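Dioxygenase (Pseudomonas brassicacearum, PDB 5V2D) probably uses a bound iron(III) ion and dioxygen to cleave the central double bond of lignin-derived stilbenes into two aromatic aldehydes. Local coordinates at residues A[85-90]-A[166-171]; A[150-155]-A[160-165]; A[397-402]-A[459-464]. All coordinates share one frame; numbering follows the deposited sequence.

Contact 1. Residues A[85-90]-A[166-171]; sequences GMVSGF and ETLETL
L168 lays its branched end over V87 and the backbone that follows it, crossing the valine at a slant. Each methyl has a different task. CD2 meets the valine methyl, with V87 CG1 and L168 CD2 3.9 Å apart. CD1 lies against the main chain instead: L168 CD1 is 3.6 Å from V87 O and 4.0 Å from G89 N, so one methyl covers the stretch of strand between V87 and G89. V87 holds CG1 anti to its backbone N (chi1 175°), which places that methyl beside the carbonyl carbon, where it meets L168 CD2. G89, having no side chain, offers its backbone alone to L168 CD1. No hydrogen bond joins the two segments; the contact is dispersive and buried.

The fold explains the meeting. In the seven-bladed beta-propeller of carotenoid-cleavage oxygenases, each blade is an antiparallel sheet. V87 and G89 belong to strand 85-93 of one blade, while L168 sits in the turn between strands 161-163 and 170-173 of the next, so the leucine bridges two blades. V87 also touches L151 and M163 of that second blade, and L168 rests on L151.

The turn is shaped to present the leucine. L168 has left-handed backbone angles (phi 64°, psi 21°), which help reverse the chain after T167. A threonine suits position 167 because its hydroxyl can hold the bend: T167 OG1 accepts a hydrogen bond from E169 N at 3.1 Å, an ST turn that spans L168. Just before it, D164 OD1 accepts from the backbone N of both E166 and T167. Beyond the bend, T170 OG1 is hydrogen-bonded to Q105 N, a second tie toward the end of the neighbouring blade's strand 96-103.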
loop_
_atom_site.group_PDB
_atom_site.type_symbol
_atom_site.label_atom_id
_atom_site.label_comp_id
_atom_site.label_asym_id
_atom_site.label_seq_id
_atom_site.Cartn_x
_atom_site.Cartn_y
_atom_site.Cartn_z
ATOM N N GLY A 85 -6.607 2.560 -10.887
ATOM C CA GLY A 85 -6.250 1.230 -10.402
ATOM C C GLY A 85 -6.367 0.123 -11.428
ATOM O O GLY A 85 -7.429 -0.040 -12.024
ATOM N N MET A 86 -5.260 -0.587 -11.639
ATOM C CA MET A 86 -5.144 -1.724 -12.515
ATOM C C MET A 86 -4.796 -2.959 -11.700
ATOM O O MET A 86 -3.675 -2.997 -11.099
ATOM C CB MET A 86 -4.047 -1.434 -13.542
ATOM C CG MET A 86 -3.805 -2.543 -14.536
ATOM S SD MET A 86 -5.060 -2.669 -15.812
ATOM C CE MET A 86 -4.342 -1.495 -16.981
ATOM N N VAL A 87 -5.709 -3.934 -11.638
ATOM C CA VAL A 87 -5.526 -5.083 -10.789
ATOM C C VAL A 87 -5.005 -6.235 -11.616
ATOM O O VAL A 87 -5.535 -6.519 -12.694
ATOM C CB VAL A 87 -6.865 -5.471 -10.112
ATOM C CG1 VAL A 87 -6.746 -6.733 -9.309
ATOM C CG2 VAL A 87 -7.379 -4.340 -9.263
ATOM N N SER A 88 -3.985 -6.903 -11.070
ATOM C CA SER A 88 -3.453 -8.143 -11.696
ATOM C C SER A 88 -3.778 -9.288 -10.753
ATOM O O SER A 88 -3.706 -9.141 -9.527
ATOM C CB SER A 88 -1.956 -8.018 -11.864
ATOM O OG SER A 88 -1.660 -7.101 -12.945
ATOM N N GLY A 89 -4.120 -10.441 -11.336
ATOM C CA GLY A 89 -4.280 -11.692 -10.593
ATOM C C GLY A 89 -3.422 -12.765 -11.241
ATOM O O GLY A 89 -3.665 -13.098 -12.393
ATOM N N PHE A 90 -2.407 -13.276 -10.531
ATOM C CA PHE A 90 -1.605 -14.391 -10.951
ATOM C C PHE A 90 -2.194 -15.614 -10.256
ATOM O O PHE A 90 -2.079 -15.749 -9.019
ATOM C CB PHE A 90 -0.170 -14.237 -10.567
ATOM C CG PHE A 90 0.574 -13.174 -11.312
ATOM C CD1 PHE A 90 1.217 -13.448 -12.470
ATOM C CD2 PHE A 90 0.650 -11.877 -10.798
ATOM C CE1 PHE A 90 1.976 -12.514 -13.167
ATOM C CE2 PHE A 90 1.388 -10.917 -11.484
ATOM C CZ PHE A 90 2.059 -11.228 -12.684
ATOM N N GLU A 166 -12.449 -14.243 -9.936
ATOM C CA GLU A 166 -11.875 -14.991 -11.042
ATOM C C GLU A 166 -11.638 -14.140 -12.252
ATOM O O GLU A 166 -10.551 -14.173 -12.782
ATOM C CB GLU A 166 -12.759 -16.168 -11.417
ATOM C CG GLU A 166 -12.919 -17.135 -10.216
ATOM C CD GLU A 166 -13.552 -18.480 -10.588
ATOM O OE1 GLU A 166 -13.038 -19.539 -10.115
ATOM O OE2 GLU A 166 -14.555 -18.474 -11.370
ATOM N N THR A 167 -12.631 -13.370 -12.694
ATOM C CA THR A 167 -12.509 -12.638 -13.944
ATOM C C THR A 167 -11.969 -11.206 -13.795
ATOM O O THR A 167 -11.635 -10.602 -14.768
ATOM C CB THR A 167 -13.875 -12.494 -14.648
ATOM O OG1 THR A 167 -14.694 -11.660 -13.859
ATOM C CG2 THR A 167 -14.589 -13.857 -14.812
ATOM N N LEU A 168 -12.002 -10.673 -12.597
ATOM C CA LEU A 168 -11.656 -9.243 -12.326
ATOM C C LEU A 168 -12.630 -8.269 -13.015
ATOM O O LEU A 168 -12.326 -7.080 -13.161
ATOM C CB LEU A 168 -10.208 -8.957 -12.623
ATOM C CG LEU A 168 -9.203 -9.768 -11.821
ATOM C CD1 LEU A 168 -7.788 -9.353 -12.359
ATOM C CD2 LEU A 168 -9.347 -9.466 -10.347
ATOM N N GLU A 169 -13.832 -8.775 -13.358
ATOM C CA GLU A 169 -14.930 -7.906 -13.777
ATOM C C GLU A 169 -15.269 -6.968 -12.579
ATOM O O GLU A 169 -15.308 -7.394 -11.433
ATOM C CB GLU A 169 -16.168 -8.742 -14.252
ATOM C CG GLU A 169 -17.328 -7.890 -14.742
ATOM C CD GLU A 169 -18.670 -8.686 -14.948
ATOM O OE1 GLU A 169 -18.788 -9.967 -14.706
ATOM O OE2 GLU A 169 -19.652 -7.959 -15.315
ATOM N N THR A 170 -15.490 -5.690 -12.855
ATOM C CA THR A 170 -15.913 -4.740 -11.827
ATOM C C THR A 170 -17.385 -4.945 -11.488
ATOM O O THR A 170 -18.218 -4.931 -12.363
ATOM C CB THR A 170 -15.629 -3.296 -12.259
ATOM O OG1 THR A 170 -14.205 -3.118 -12.423
ATOM C CG2 THR A 170 -16.075 -2.362 -11.214
ATOM N N LEU A 171 -17.681 -5.122 -10.223
ATOM C CA LEU A 171 -19.059 -5.277 -9.712
ATOM C C LEU A 171 -19.673 -4.000 -9.257
ATOM O O LEU A 171 -20.874 -3.854 -9.331
ATOM C CB LEU A 171 -19.108 -6.286 -8.557
ATOM C CG LEU A 171 -18.510 -7.636 -8.987
ATOM C CD1 LEU A 171 -18.381 -8.701 -7.904
ATOM C CD2 LEU A 171 -19.345 -8.180 -10.167
#

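Contact 2. Residues A[150-155]-A[160-165]; sequences VLLALK and PWAMDL
L151 CB lies 3.6 Å from M163 O and 3.8 Å from L165 CD2. CG stands anti to the backbone N (chi1 -169°), carrying the fork away from M163. From there the branches part: L151 CD1 faces L165 CD2 at 4.1 Å, whereas L151 CD2 reaches V87 CG1 of the adjoining blade at 3.9 Å. A long, branched residue is apt here, since it touches its own hairpin and a neighbouring sheet at once.

The frame is the beta hairpin of strands 150-154 and 161-163, the middle pair of a four-stranded propeller blade. L151 with M163 and A153 with W161 are hydrogen-bonded antiparallel pairs; L152 with A162 is the non-hydrogen-bonded pair between them. A153 N donates to W161 O at 2.8 Å and almost straight (177°), and the return bond from W161 N to A153 O is similar.

Next to the loop that joins the two strands, L154 CD2 packs on P160 CB at 3.7 Å. The side chain of L154 is about 10 Å from the bound iron(III) ion. On the face of L152, the small A162 lets V150 CG2 approach A162 CB to 3.8 Å. L165, past the strand, folds its fork back beside the V150-L151 peptide.

Chemically, the backbone bonds carry the directional, polar part of the contact and set its register, while the side chains that meet are apolar, as suits a largely buried hairpin whose L151/M163 face packs on V87 of strand 85-93.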
loop_
_atom_site.group_PDB
_atom_site.type_symbol
_atom_site.label_atom_id
_atom_site.label_comp_id
_atom_site.label_asym_id
_atom_site.label_seq_id
_atom_site.Cartn_x
_atom_site.Cartn_y
_atom_site.Cartn_z
ATOM N N VAL A 150 -15.991 -11.400 -2.770
ATOM C CA VAL A 150 -15.446 -10.525 -3.796
ATOM C C VAL A 150 -14.007 -10.117 -3.490
ATOM O O VAL A 150 -13.475 -10.338 -2.391
ATOM C CB VAL A 150 -16.341 -9.261 -4.015
ATOM C CG1 VAL A 150 -17.744 -9.655 -4.385
ATOM C CG2 VAL A 150 -16.369 -8.344 -2.820
ATOM N N LEU A 151 -13.365 -9.512 -4.506
ATOM C CA LEU A 151 -12.097 -8.806 -4.298
ATOM C C LEU A 151 -12.423 -7.297 -4.115
ATOM O O LEU A 151 -13.130 -6.722 -4.947
ATOM C CB LEU A 151 -11.219 -8.939 -5.536
ATOM C CG LEU A 151 -9.759 -8.442 -5.275
ATOM C CD1 LEU A 151 -9.020 -9.391 -4.374
ATOM C CD2 LEU A 151 -9.001 -8.260 -6.561
ATOM N N LEU A 152 -11.922 -6.708 -3.031
ATOM C CA LEU A 152 -12.080 -5.267 -2.816
ATOM C C LEU A 152 -10.829 -4.560 -3.303
ATOM O O LEU A 152 -9.713 -4.973 -2.948
ATOM C CB LEU A 152 -12.247 -4.958 -1.371
ATOM C CG LEU A 152 -13.563 -5.517 -0.772
ATOM C CD1 LEU A 152 -13.573 -5.125 0.703
ATOM C CD2 LEU A 152 -14.795 -5.077 -1.542
ATOM N N ALA A 153 -11.003 -3.610 -4.164
ATOM C CA ALA A 153 -9.959 -2.682 -4.598
ATOM C C ALA A 153 -10.201 -1.386 -3.856
ATOM O O ALA A 153 -11.301 -0.788 -3.899
ATOM C CB ALA A 153 -10.018 -2.427 -6.098
ATOM N N LEU A 154 -9.202 -0.970 -3.094
ATOM C CA LEU A 154 -9.374 0.045 -2.077
ATOM C C LEU A 154 -8.495 1.289 -2.345
ATOM O O LEU A 154 -7.339 1.192 -2.777
ATOM C CB LEU A 154 -9.020 -0.496 -0.738
ATOM C CG LEU A 154 -9.765 -1.777 -0.341
ATOM C CD1 LEU A 154 -8.728 -2.889 -0.054
ATOM C CD2 LEU A 154 -10.574 -1.501 0.912
ATOM N N LYS A 155 -9.038 2.425 -1.932
ATOM C CA LYS A 155 -8.283 3.614 -1.835
ATOM C C LYS A 155 -8.951 4.524 -0.788
ATOM O O LYS A 155 -10.125 4.640 -0.754
ATOM C CB LYS A 155 -8.361 4.205 -3.181
ATOM C CG LYS A 155 -8.075 5.594 -3.377
ATOM C CD LYS A 155 -6.771 5.942 -3.343
ATOM C CE LYS A 155 -6.591 7.141 -4.296
ATOM N NZ LYS A 155 -5.093 7.348 -4.137
ATOM N N PRO A 160 -14.592 1.185 -1.177
ATOM C CA PRO A 160 -13.888 0.341 -2.116
ATOM C C PRO A 160 -14.766 -0.083 -3.245
ATOM O O PRO A 160 -15.978 0.134 -3.185
ATOM C CB PRO A 160 -13.501 -0.881 -1.263
ATOM C CG PRO A 160 -14.395 -0.868 -0.084
ATOM C CD PRO A 160 -14.925 0.492 0.099
ATOM N N TRP A 161 -14.151 -0.656 -4.286
ATOM C CA TRP A 161 -14.816 -1.150 -5.463
ATOM C C TRP A 161 -14.646 -2.689 -5.508
ATOM O O TRP A 161 -13.561 -3.223 -5.265
ATOM C CB TRP A 161 -14.238 -0.493 -6.733
ATOM C CG TRP A 161 -14.807 0.841 -6.884
ATOM C CD1 TRP A 161 -14.605 1.911 -6.077
ATOM C CD2 TRP A 161 -15.822 1.221 -7.813
ATOM N NE1 TRP A 161 -15.412 2.940 -6.471
ATOM C CE2 TRP A 161 -16.177 2.543 -7.527
ATOM C CE3 TRP A 161 -16.443 0.580 -8.871
ATOM C CZ2 TRP A 161 -17.120 3.234 -8.289
ATOM C CZ3 TRP A 161 -17.379 1.263 -9.625
ATOM C CH2 TRP A 161 -17.730 2.556 -9.320
ATOM N N ALA A 162 -15.761 -3.391 -5.711
ATOM C CA ALA A 162 -15.710 -4.845 -5.769
ATOM C C ALA A 162 -15.458 -5.338 -7.165
ATOM O O ALA A 162 -15.944 -4.748 -8.144
ATOM C CB ALA A 162 -16.990 -5.428 -5.181
ATOM N N MET A 163 -14.682 -6.411 -7.221
ATOM C CA MET A 163 -14.390 -7.129 -8.407
ATOM C C MET A 163 -14.607 -8.630 -8.253
ATOM O O MET A 163 -14.471 -9.200 -7.164
ATOM C CB MET A 163 -12.955 -6.834 -8.805
ATOM C CG MET A 163 -12.655 -5.310 -8.964
ATOM S SD MET A 163 -10.853 -5.194 -9.236
ATOM C CE MET A 163 -10.802 -5.084 -11.040
ATOM N N ASP A 164 -14.882 -9.279 -9.385
ATOM C CA ASP A 164 -15.062 -10.740 -9.385
ATOM C C ASP A 164 -13.679 -11.377 -9.129
ATOM O O ASP A 164 -12.670 -11.031 -9.815
ATOM C CB ASP A 164 -15.626 -11.189 -10.724
ATOM C CG ASP A 164 -15.841 -12.681 -10.787
ATOM O OD1 ASP A 164 -14.904 -13.503 -10.840
ATOM O OD2 ASP A 164 -16.993 -13.058 -10.807
ATOM N N LEU A 165 -13.614 -12.286 -8.171
ATOM C CA LEU A 165 -12.340 -12.944 -7.816
ATOM C C LEU A 165 -11.664 -13.707 -8.987
ATOM O O LEU A 165 -10.455 -13.770 -9.054
ATOM C CB LEU A 165 -12.586 -13.930 -6.701
ATOM C CG LEU A 165 -12.785 -13.221 -5.318
ATOM C CD1 LEU A 165 -13.540 -14.156 -4.349
ATOM C CD2 LEU A 165 -11.435 -12.676 -4.735
#

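Contact 3. Residues A[397-402]-A[459-464]; sequences RPYNPA and NLIAEE
N400 and A402 face A462 where loops of two successive propeller blades meet, and the first of these loops is shaped by an Asx turn. Residues 397-402 lie in the connection between strands 387-392 and 413-418; 461-464 form the bend between strands 452-460 and 465-472 of the following blade.

No hydrogen bond crosses between the two segments; the polar links of the N400 side chain stay in its own loop or go to S432. N400 OD1 accepts from A402 N at 3.0 Å, closing the Asx turn across P401, whose ring suits the bend it occupies. The bond is not an ideal one: the donor stands 58° out of the side-chain carbonyl plane. The amide nitrogen at the other end, N400 ND2, is hydrogen-bonded to S432 OG, so both ends of the amide are held. The linker around S432 ties the loops together, for N400 pairs through its backbone with D431 and I461 with S432.

The apolar contacts are few and loose. A402 CB and A462 CB are 4.3 Å apart, small methyls that let the two backbones come near. I461 CD1 comes only to 4.4 Å from Y399 OH. That hydroxyl has its polar partner in G404 O, and the tyrosine ring stacks edge-to-face with F410.

Mixed contacts complete the meeting. A402 O lies 3.8 Å from A462 CA, and with CG anti to the backbone N (chi1 -178°) the N400 amide extends across to the alanine, bringing N400 ND2 to 3.9 Å from A462 CB.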
loop_
_atom_site.group_PDB
_atom_site.type_symbol
_atom_site.label_atom_id
_atom_site.label_comp_id
_atom_site.label_asym_id
_atom_site.label_seq_id
_atom_site.Cartn_x
_atom_site.Cartn_y
_atom_site.Cartn_z
ATOM N N ARG A 397 25.388 -1.462 -3.203
ATOM C CA ARG A 397 25.380 -2.540 -4.203
ATOM C C ARG A 397 25.608 -1.952 -5.570
ATOM O O ARG A 397 25.221 -0.823 -5.821
ATOM C CB ARG A 397 24.024 -3.240 -4.252
ATOM C CG ARG A 397 23.680 -3.902 -2.956
ATOM C CD ARG A 397 24.411 -5.231 -2.850
ATOM N NE ARG A 397 23.991 -5.766 -1.570
ATOM C CZ ARG A 397 23.960 -7.034 -1.256
ATOM N NH1 ARG A 397 24.366 -7.958 -2.114
ATOM N NH2 ARG A 397 23.569 -7.332 -0.027
ATOM N N PRO A 398 26.153 -2.748 -6.479
ATOM C CA PRO A 398 26.290 -2.291 -7.837
ATOM C C PRO A 398 24.916 -1.897 -8.488
ATOM O O PRO A 398 23.878 -2.520 -8.189
ATOM C CB PRO A 398 26.897 -3.501 -8.579
ATOM C CG PRO A 398 27.067 -4.615 -7.572
ATOM C CD PRO A 398 26.598 -4.156 -6.237
ATOM N N TYR A 399 24.959 -0.916 -9.370
ATOM C CA TYR A 399 23.781 -0.377 -10.060
ATOM C C TYR A 399 24.149 -0.118 -11.508
ATOM O O TYR A 399 24.955 0.744 -11.824
ATOM C CB TYR A 399 23.372 0.921 -9.378
ATOM C CG TYR A 399 22.114 1.564 -9.969
ATOM C CD1 TYR A 399 22.200 2.481 -10.984
ATOM C CD2 TYR A 399 20.863 1.252 -9.474
ATOM C CE1 TYR A 399 21.068 3.056 -11.544
ATOM C CE2 TYR A 399 19.679 1.837 -9.995
ATOM C CZ TYR A 399 19.771 2.716 -11.037
ATOM O OH TYR A 399 18.655 3.322 -11.597
ATOM N N ASN A 400 23.588 -0.905 -12.398
ATOM C CA ASN A 400 23.868 -0.791 -13.829
ATOM C C ASN A 400 23.435 0.593 -14.322
ATOM O O ASN A 400 22.276 0.961 -14.162
ATOM C CB ASN A 400 23.122 -1.906 -14.552
ATOM C CG ASN A 400 23.364 -1.934 -16.040
ATOM O OD1 ASN A 400 24.019 -1.051 -16.613
ATOM N ND2 ASN A 400 22.806 -2.923 -16.678
ATOM N N PRO A 401 24.362 1.388 -14.904
ATOM C CA PRO A 401 23.915 2.739 -15.348
ATOM C C PRO A 401 22.857 2.710 -16.503
ATOM O O PRO A 401 22.081 3.667 -16.630
ATOM C CB PRO A 401 25.222 3.448 -15.751
ATOM C CG PRO A 401 26.332 2.536 -15.297
ATOM C CD PRO A 401 25.778 1.147 -15.268
ATOM N N ALA A 402 22.759 1.611 -17.249
ATOM C CA ALA A 402 21.633 1.437 -18.207
ATOM C C ALA A 402 20.241 1.312 -17.542
ATOM O O ALA A 402 19.228 1.236 -18.246
ATOM C CB ALA A 402 21.859 0.206 -19.096
ATOM N N ASN A 459 11.457 -6.358 -11.212
ATOM C CA ASN A 459 11.552 -5.456 -12.318
ATOM C C ASN A 459 13.022 -5.507 -12.792
ATOM O O ASN A 459 13.909 -5.102 -12.039
ATOM C CB ASN A 459 11.216 -3.995 -11.921
ATOM C CG ASN A 459 9.992 -3.872 -11.058
ATOM O OD1 ASN A 459 8.937 -4.335 -11.451
ATOM N ND2 ASN A 459 10.187 -3.331 -9.766
ATOM N N LEU A 460 13.231 -5.925 -14.027
ATOM C CA LEU A 460 14.547 -5.970 -14.625
ATOM C C LEU A 460 14.609 -4.706 -15.439
ATOM O O LEU A 460 14.151 -4.653 -16.590
ATOM C CB LEU A 460 14.703 -7.206 -15.475
ATOM C CG LEU A 460 15.119 -8.578 -14.916
ATOM C CD1 LEU A 460 15.843 -8.547 -13.614
ATOM C CD2 LEU A 460 13.932 -9.481 -14.758
ATOM N N ILE A 461 15.096 -3.661 -14.818
ATOM C CA ILE A 461 14.808 -2.336 -15.303
ATOM C C ILE A 461 15.672 -1.866 -16.438
ATOM O O ILE A 461 15.240 -0.952 -17.153
ATOM C CB ILE A 461 14.788 -1.294 -14.200
ATOM C CG1 ILE A 461 16.064 -1.202 -13.429
ATOM C CG2 ILE A 461 13.681 -1.563 -13.226
ATOM C CD1 ILE A 461 15.996 -0.098 -12.377
ATOM N N ALA A 462 16.823 -2.497 -16.665
ATOM C CA ALA A 462 17.616 -2.201 -17.853
ATOM C C ALA A 462 16.978 -2.842 -19.049
ATOM O O ALA A 462 17.032 -2.273 -20.101
ATOM C CB ALA A 462 19.042 -2.720 -17.682
ATOM N N GLU A 463 16.370 -4.007 -18.914
ATOM C CA GLU A 463 15.717 -4.633 -20.077
ATOM C C GLU A 463 14.266 -4.213 -20.222
ATOM O O GLU A 463 13.649 -4.552 -21.184
ATOM C CB GLU A 463 15.772 -6.131 -19.976
ATOM C CG GLU A 463 17.179 -6.670 -19.768
ATOM C CD GLU A 463 17.066 -8.188 -19.434
ATOM O OE1 GLU A 463 17.607 -8.680 -18.441
ATOM O OE2 GLU A 463 16.341 -8.964 -20.122
ATOM N N GLU A 464 13.713 -3.516 -19.240
ATOM C CA GLU A 464 12.245 -3.286 -19.150
ATOM C C GLU A 464 11.429 -4.585 -19.256
ATOM O O GLU A 464 10.482 -4.666 -20.019
ATOM C CB GLU A 464 11.738 -2.280 -20.220
ATOM C CG GLU A 464 12.528 -0.975 -20.132
ATOM C CD GLU A 464 11.842 0.252 -20.699
ATOM O OE1 GLU A 464 10.916 0.152 -21.538
ATOM O OE2 GLU A 464 12.262 1.339 -20.270
#

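From the N terminus, the chain first lays down strand 85-93, and contact 1 closes a long loop when residues 166-171 return to it. Contact 2 is nested inside that loop: its hairpin, 150-155 with 160-165, forms just before the turn that completes contact 1. The two touch directly, since strands 161-163 and 170-173 are neighbours in one sheet, with L171 N 2.7 Å from A162 O. Contact 3 follows in series, closing its own loop between 397-402 and 459-464, and its centre is about 29 Å from that of contact 1. Contacts 1 and 3 each join successive blades, whereas contact 2 lies within one blade, joining its two middle strands.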